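Local coordinates for Peptide/nickel transport system substrate-binding protein (Listeria monocytogenes serotype 1/2a, PDB 5KZT), which binds peptides and probably delivers them to an oligopeptide transport system, as OppA-type solute-binding proteins do, at residues Asp90-Ala104 with Phe161-Val174. Numbering follows the deposited sequence.
Sequences DPVTANDYVYSWRRA and FAFPTFFPLNEKFV
Trp101 NE1 donates to Phe166 O at 2.9 Å, from above the carbonyl plane. The edge of the Phe166 ring meets the face of the six-membered ring of Trp101 in a T-shaped stack, planes at 81°. Phe161 CE1 abuts the rim of the same indole at CH2. One turn earlier, Pro168 CB sits 3.6 Å from the centroid of the Tyr97 ring, almost exactly on its normal, a CH-pi contact, with CG and CD spreading toward CZ and CE2. Beside these aromatics, on the adjoining strip of the helix, Ser100 OG donates to Phe167 O at 2.7 Å, and Leu169 N donates to Asp96 O in a nearly straight bond. Asp96 O also takes the helical bond from Ser100 N, on the opposite face of its carbonyl. In this family 5 solute-binding protein, one side of helix 94-105 thus packs along the extended chain 167-170, which continues into helix 171-177. Toward helix 171-177, Glu171 CB lies over the centre of the Tyr99 ring, and the chain, extended beyond CG, carries the carboxylate along that face, its plane only 12° from the ring's; Tyr99 OH reaches Val174 CG1. Both helix starts are capped: Thr93 and Asp96 form a capping box, and Asn170 OD1 accepts from Phe173 N. With CG anti to the backbone N (chi1 -175°), the Asn170 amide also turns ND2 to the anti lone pair of Asp90 OD2, 3.1 Å away, and a water bridges Asp90 OD2 and Asn170 OD1. A second water links Asp96 OD1 to Glu171 N. Farther out, Trp86 NE1 bonds Asp96 OD2, Asp29 pairs with Arg103 beside Leu169, and Phe117 packs against both Phe166 and Trp101.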
loop_
_atom_site.group_PDB
_atom_site.type_symbol
_atom_site.label_atom_id
_atom_site.label_comp_id
_atom_site.label_asym_id
_atom_site.label_seq_id
_atom_site.Cartn_x
_atom_site.Cartn_y
_atom_site.Cartn_z
ATOM N N ASP A 90 -13.061 -17.293 -21.560
ATOM C CA ASP A 90 -12.817 -16.203 -22.536
ATOM C C ASP A 90 -11.303 -15.979 -22.664
ATOM O O ASP A 90 -10.600 -15.996 -21.652
ATOM C CB ASP A 90 -13.428 -14.861 -22.084
ATOM C CG ASP A 90 -14.969 -14.839 -22.088
ATOM O OD1 ASP A 90 -15.627 -15.815 -22.487
ATOM O OD2 ASP A 90 -15.525 -13.794 -21.665
ATOM N N PRO A 91 -10.791 -15.752 -23.894
ATOM C CA PRO A 91 -9.367 -15.408 -23.997
ATOM C C PRO A 91 -9.065 -14.022 -23.393
ATOM O O PRO A 91 -9.951 -13.149 -23.357
ATOM C CB PRO A 91 -9.126 -15.389 -25.508
ATOM C CG PRO A 91 -10.427 -14.893 -26.044
ATOM C CD PRO A 91 -11.492 -15.511 -25.172
ATOM N N VAL A 92 -7.844 -13.856 -22.891
ATOM C CA VAL A 92 -7.364 -12.556 -22.442
ATOM C C VAL A 92 -6.785 -11.874 -23.680
ATOM O O VAL A 92 -5.877 -12.416 -24.339
ATOM C CB VAL A 92 -6.312 -12.659 -21.322
ATOM C CG1 VAL A 92 -5.823 -11.266 -20.901
ATOM C CG2 VAL A 92 -6.868 -13.445 -20.123
ATOM N N THR A 93 -7.353 -10.725 -24.034
ATOM C CA THR A 93 -6.982 -10.029 -25.276
ATOM C C THR A 93 -6.550 -8.596 -24.975
ATOM O O THR A 93 -6.726 -8.106 -23.847
ATOM C CB THR A 93 -8.156 -9.972 -26.273
ATOM O OG1 THR A 93 -9.121 -9.028 -25.814
ATOM C CG2 THR A 93 -8.800 -11.331 -26.463
ATOM N N ALA A 94 -6.033 -7.914 -26.001
ATOM C CA ALA A 94 -5.614 -6.514 -25.885
ATOM C C ALA A 94 -6.754 -5.620 -25.442
ATOM O O ALA A 94 -6.517 -4.634 -24.758
ATOM C CB ALA A 94 -5.058 -6.014 -27.210
ATOM N N ASN A 95 -7.978 -5.976 -25.834
ATOM C CA ASN A 95 -9.170 -5.196 -25.479
ATOM C C ASN A 95 -9.411 -5.126 -23.975
ATOM O O ASN A 95 -9.955 -4.144 -23.481
ATOM C CB ASN A 95 -10.392 -5.741 -26.194
ATOM C CG ASN A 95 -10.238 -5.679 -27.696
ATOM O OD1 ASN A 95 -9.793 -4.677 -28.233
ATOM N ND2 ASN A 95 -10.547 -6.774 -28.377
ATOM N N ASP A 96 -8.986 -6.160 -23.254
ATOM C CA ASP A 96 -9.148 -6.198 -21.808
ATOM C C ASP A 96 -8.244 -5.186 -21.115
ATOM O O ASP A 96 -8.599 -4.649 -20.067
ATOM C CB ASP A 96 -8.811 -7.580 -21.256
ATOM C CG ASP A 96 -9.666 -8.681 -21.824
ATOM O OD1 ASP A 96 -10.784 -8.445 -22.307
ATOM O OD2 ASP A 96 -9.204 -9.839 -21.757
ATOM N N TYR A 97 -7.064 -4.952 -21.690
ATOM C CA TYR A 97 -6.156 -3.949 -21.148
ATOM C C TYR A 97 -6.631 -2.551 -21.488
ATOM O O TYR A 97 -6.614 -1.654 -20.630
ATOM C CB TYR A 97 -4.739 -4.129 -21.660
ATOM C CG TYR A 97 -4.059 -5.364 -21.162
ATOM C CD1 TYR A 97 -4.212 -6.572 -21.832
ATOM C CD2 TYR A 97 -3.245 -5.333 -20.043
ATOM C CE1 TYR A 97 -3.582 -7.728 -21.372
ATOM C CE2 TYR A 97 -2.613 -6.480 -19.582
ATOM C CZ TYR A 97 -2.778 -7.664 -20.267
ATOM O OH TYR A 97 -2.161 -8.808 -19.869
ATOM N N VAL A 98 -7.064 -2.360 -22.727
ATOM C CA VAL A 98 -7.594 -1.070 -23.135
ATOM C C VAL A 98 -8.777 -0.705 -22.242
ATOM O O VAL A 98 -8.839 0.402 -21.687
ATOM C CB VAL A 98 -8.006 -1.052 -24.619
ATOM C CG1 VAL A 98 -8.730 0.240 -24.984
ATOM C CG2 VAL A 98 -6.784 -1.206 -25.501
ATOM N N TYR A 99 -9.703 -1.640 -22.094
ATOM C CA TYR A 99 -10.857 -1.415 -21.227
ATOM C C TYR A 99 -10.448 -1.026 -19.806
ATOM O O TYR A 99 -10.936 -0.038 -19.284
ATOM C CB TYR A 99 -11.772 -2.638 -21.205
ATOM C CG TYR A 99 -12.809 -2.549 -20.121
ATOM C CD1 TYR A 99 -13.872 -1.628 -20.204
ATOM C CD2 TYR A 99 -12.708 -3.332 -18.990
ATOM C CE1 TYR A 99 -14.809 -1.530 -19.193
ATOM C CE2 TYR A 99 -13.639 -3.239 -17.973
ATOM C CZ TYR A 99 -14.681 -2.339 -18.077
ATOM O OH TYR A 99 -15.584 -2.264 -17.038
ATOM N N SER A 100 -9.558 -1.792 -19.180
ATOM C CA SER A 100 -9.247 -1.547 -17.761
ATOM C C SER A 100 -8.420 -0.282 -17.511
ATOM O O SER A 100 -8.609 0.380 -16.503
ATOM C CB SER A 100 -8.577 -2.741 -17.104
ATOM O OG SER A 100 -7.268 -2.900 -17.572
ATOM N N TRP A 101 -7.504 0.053 -18.399
ATOM C CA TRP A 101 -6.754 1.296 -18.226
ATOM C C TRP A 101 -7.692 2.502 -18.438
ATOM O O TRP A 101 -7.633 3.472 -17.678
ATOM C CB TRP A 101 -5.577 1.353 -19.163
ATOM C CG TRP A 101 -4.501 0.354 -18.906
ATOM C CD1 TRP A 101 -4.593 -0.849 -18.257
ATOM C CD2 TRP A 101 -3.166 0.461 -19.357
ATOM N NE1 TRP A 101 -3.377 -1.503 -18.284
ATOM C CE2 TRP A 101 -2.481 -0.713 -18.953
ATOM C CE3 TRP A 101 -2.460 1.457 -20.034
ATOM C CZ2 TRP A 101 -1.118 -0.922 -19.233
ATOM C CZ3 TRP A 101 -1.107 1.236 -20.323
ATOM C CH2 TRP A 101 -0.464 0.062 -19.918
ATOM N N ARG A 102 -8.599 2.420 -19.416
ATOM C CA ARG A 102 -9.585 3.486 -19.562
ATOM C C ARG A 102 -10.478 3.565 -18.308
ATOM O O ARG A 102 -10.792 4.660 -17.846
ATOM C CB ARG A 102 -10.425 3.307 -20.820
ATOM C CG ARG A 102 -9.685 3.464 -22.135
ATOM C CD ARG A 102 -10.619 3.201 -23.300
ATOM N NE ARG A 102 -9.958 3.328 -24.594
ATOM C CZ ARG A 102 -10.524 3.096 -25.777
ATOM N NH1 ARG A 102 -11.801 2.772 -25.879
ATOM N NH2 ARG A 102 -9.805 3.216 -26.873
ATOM N N ARG A 103 -10.851 2.411 -17.745
ATOM C CA ARG A 103 -11.632 2.369 -16.503
ATOM C C ARG A 103 -10.919 3.091 -15.366
ATOM O O ARG A 103 -11.556 3.823 -14.614
ATOM C CB ARG A 103 -11.940 0.920 -16.067
ATOM C CG ARG A 103 -12.830 0.775 -14.841
ATOM C CD ARG A 103 -13.380 -0.641 -14.744
ATOM N NE ARG A 103 -14.301 -0.814 -13.615
ATOM C CZ ARG A 103 -13.986 -1.371 -12.439
ATOM N NH1 ARG A 103 -12.760 -1.836 -12.184
ATOM N NH2 ARG A 103 -14.911 -1.473 -11.496
ATOM N N ALA A 104 -9.612 2.853 -15.234
ATOM C CA ALA A 104 -8.808 3.462 -14.177
ATOM C C ALA A 104 -8.741 4.977 -14.247
ATOM O O ALA A 104 -8.732 5.617 -13.196
ATOM C CB ALA A 104 -7.392 2.889 -14.155
ATOM N N PHE A 161 3.442 -1.830 -14.822
ATOM C CA PHE A 161 2.806 -2.955 -15.539
ATOM C C PHE A 161 2.584 -4.178 -14.621
ATOM O O PHE A 161 1.703 -4.985 -14.857
ATOM C CB PHE A 161 3.649 -3.404 -16.724
ATOM C CG PHE A 161 3.785 -2.408 -17.840
ATOM C CD1 PHE A 161 2.886 -1.344 -18.024
ATOM C CD2 PHE A 161 4.815 -2.567 -18.762
ATOM C CE1 PHE A 161 3.041 -0.462 -19.086
ATOM C CE2 PHE A 161 4.957 -1.685 -19.830
ATOM C CZ PHE A 161 4.068 -0.639 -19.988
ATOM N N ALA A 162 3.388 -4.297 -13.575
ATOM C CA ALA A 162 3.231 -5.336 -12.570
ATOM C C ALA A 162 2.289 -4.954 -11.406
ATOM O O ALA A 162 2.134 -5.725 -10.456
ATOM C CB ALA A 162 4.603 -5.691 -12.024
ATOM N N PHE A 163 1.665 -3.784 -11.472
ATOM C CA PHE A 163 0.849 -3.287 -10.369
ATOM C C PHE A 163 -0.641 -3.484 -10.693
ATOM O O PHE A 163 -1.057 -3.256 -11.827
ATOM C CB PHE A 163 1.179 -1.815 -10.103
ATOM C CG PHE A 163 0.633 -1.309 -8.814
ATOM C CD1 PHE A 163 1.261 -1.638 -7.613
ATOM C CD2 PHE A 163 -0.536 -0.547 -8.777
ATOM C CE1 PHE A 163 0.735 -1.205 -6.405
ATOM C CE2 PHE A 163 -1.054 -0.104 -7.567
ATOM C CZ PHE A 163 -0.418 -0.445 -6.379
ATOM N N PRO A 164 -1.458 -3.912 -9.709
ATOM C CA PRO A 164 -2.836 -4.313 -10.041
ATOM C C PRO A 164 -3.725 -3.338 -10.840
ATOM O O PRO A 164 -4.543 -3.792 -11.627
ATOM C CB PRO A 164 -3.434 -4.613 -8.669
ATOM C CG PRO A 164 -2.288 -5.236 -7.969
ATOM C CD PRO A 164 -1.131 -4.328 -8.331
ATOM N N THR A 165 -3.534 -2.034 -10.676
ATOM C CA THR A 165 -4.341 -1.040 -11.395
ATOM C C THR A 165 -4.176 -1.145 -12.920
ATOM O O THR A 165 -5.071 -0.753 -13.672
ATOM C CB THR A 165 -4.021 0.408 -10.941
ATOM O OG1 THR A 165 -3.610 0.406 -9.570
ATOM C CG2 THR A 165 -5.251 1.324 -11.124
ATOM N N PHE A 166 -3.043 -1.681 -13.357
ATOM C CA PHE A 166 -2.717 -1.889 -14.766
ATOM C C PHE A 166 -3.032 -3.318 -15.266
ATOM O O PHE A 166 -2.744 -3.640 -16.405
ATOM C CB PHE A 166 -1.226 -1.587 -14.982
ATOM C CG PHE A 166 -0.873 -0.147 -14.786
ATOM C CD1 PHE A 166 -0.764 0.396 -13.517
ATOM C CD2 PHE A 166 -0.666 0.685 -15.884
ATOM C CE1 PHE A 166 -0.445 1.758 -13.354
ATOM C CE2 PHE A 166 -0.339 2.037 -15.710
ATOM C CZ PHE A 166 -0.240 2.558 -14.452
ATOM N N PHE A 167 -3.642 -4.160 -14.431
ATOM C CA PHE A 167 -4.081 -5.488 -14.862
ATOM C C PHE A 167 -5.262 -5.347 -15.825
ATOM O O PHE A 167 -6.014 -4.387 -15.714
ATOM C CB PHE A 167 -4.516 -6.325 -13.659
ATOM C CG PHE A 167 -3.386 -6.781 -12.759
ATOM C CD1 PHE A 167 -2.052 -6.391 -12.958
ATOM C CD2 PHE A 167 -3.683 -7.588 -11.671
ATOM C CE1 PHE A 167 -1.054 -6.819 -12.108
ATOM C CE2 PHE A 167 -2.684 -8.028 -10.820
ATOM C CZ PHE A 167 -1.369 -7.646 -11.031
ATOM N N PRO A 168 -5.451 -6.326 -16.735
ATOM C CA PRO A 168 -6.629 -6.357 -17.596
ATOM C C PRO A 168 -7.908 -6.729 -16.845
ATOM O O PRO A 168 -7.850 -7.297 -15.745
ATOM C CB PRO A 168 -6.273 -7.417 -18.627
ATOM C CG PRO A 168 -5.404 -8.374 -17.876
ATOM C CD PRO A 168 -4.643 -7.554 -16.870
ATOM N N LEU A 169 -9.042 -6.332 -17.423
ATOM C CA LEU A 169 -10.366 -6.714 -16.946
ATOM C C LEU A 169 -11.226 -7.134 -18.129
ATOM O O LEU A 169 -11.080 -6.608 -19.234
ATOM C CB LEU A 169 -11.029 -5.552 -16.202
ATOM C CG LEU A 169 -10.394 -5.218 -14.850
ATOM C CD1 LEU A 169 -10.934 -3.885 -14.344
ATOM C CD2 LEU A 169 -10.641 -6.334 -13.836
ATOM N N ASN A 170 -12.108 -8.092 -17.871
ATOM C CA ASN A 170 -13.058 -8.582 -18.841
ATOM C C ASN A 170 -14.285 -7.674 -18.884
ATOM O O ASN A 170 -15.145 -7.767 -18.028
ATOM C CB ASN A 170 -13.446 -10.011 -18.467
ATOM C CG ASN A 170 -14.350 -10.661 -19.495
ATOM O OD1 ASN A 170 -15.483 -10.228 -19.739
ATOM N ND2 ASN A 170 -13.847 -11.726 -20.096
ATOM N N GLU A 171 -14.377 -6.812 -19.903
ATOM C CA GLU A 171 -15.432 -5.788 -19.962
ATOM C C GLU A 171 -16.831 -6.383 -19.873
ATOM O O GLU A 171 -17.697 -5.857 -19.168
ATOM C CB GLU A 171 -15.324 -4.947 -21.227
ATOM C CG GLU A 171 -16.431 -3.904 -21.374
ATOM C CD GLU A 171 -16.187 -2.926 -22.495
ATOM O OE1 GLU A 171 -15.201 -3.061 -23.230
ATOM O OE2 GLU A 171 -17.010 -2.023 -22.653
ATOM N N LYS A 172 -17.045 -7.478 -20.586
ATOM C CA LYS A 172 -18.350 -8.123 -20.593
ATOM C C LYS A 172 -18.774 -8.557 -19.187
ATOM O O LYS A 172 -19.902 -8.327 -18.752
ATOM C CB LYS A 172 -18.341 -9.318 -21.546
ATOM C CG LYS A 172 -19.721 -9.843 -21.886
ATOM C CD LYS A 172 -19.715 -10.718 -23.146
ATOM C CE LYS A 172 -18.927 -12.012 -22.940
ATOM N NZ LYS A 172 -19.532 -13.174 -23.663
ATOM N N PHE A 173 -17.864 -9.183 -18.482
ATOM C CA PHE A 173 -18.141 -9.638 -17.132
ATOM C C PHE A 173 -18.349 -8.481 -16.138
ATOM O O PHE A 173 -19.304 -8.507 -15.351
ATOM C CB PHE A 173 -17.012 -10.538 -16.653
ATOM C CG PHE A 173 -17.250 -11.121 -15.294
ATOM C CD1 PHE A 173 -17.927 -12.322 -15.148
ATOM C CD2 PHE A 173 -16.776 -10.479 -14.157
ATOM C CE1 PHE A 173 -18.139 -12.881 -13.890
ATOM C CE2 PHE A 173 -16.981 -11.024 -12.887
ATOM C CZ PHE A 173 -17.661 -12.235 -12.754
ATOM N N VAL A 174 -17.458 -7.487 -16.172
ATOM C CA VAL A 174 -17.550 -6.329 -15.287
ATOM C C VAL A 174 -18.872 -5.610 -15.507
ATOM O O VAL A 174 -19.555 -5.257 -14.539
ATOM C CB VAL A 174 -16.356 -5.342 -15.448
ATOM C CG1 VAL A 174 -16.555 -4.087 -14.604
ATOM C CG2 VAL A 174 -15.048 -5.998 -15.010
HETATM O O HOH W 1 -17.278 -12.486 -20.076
HETATM O O HOH W 2 -13.203 -4.669 -24.110
HETATM O O HOH W 3 -12.896 -6.717 -22.291
HETATM O O HOH W 4 -7.833 -0.796 -14.083
#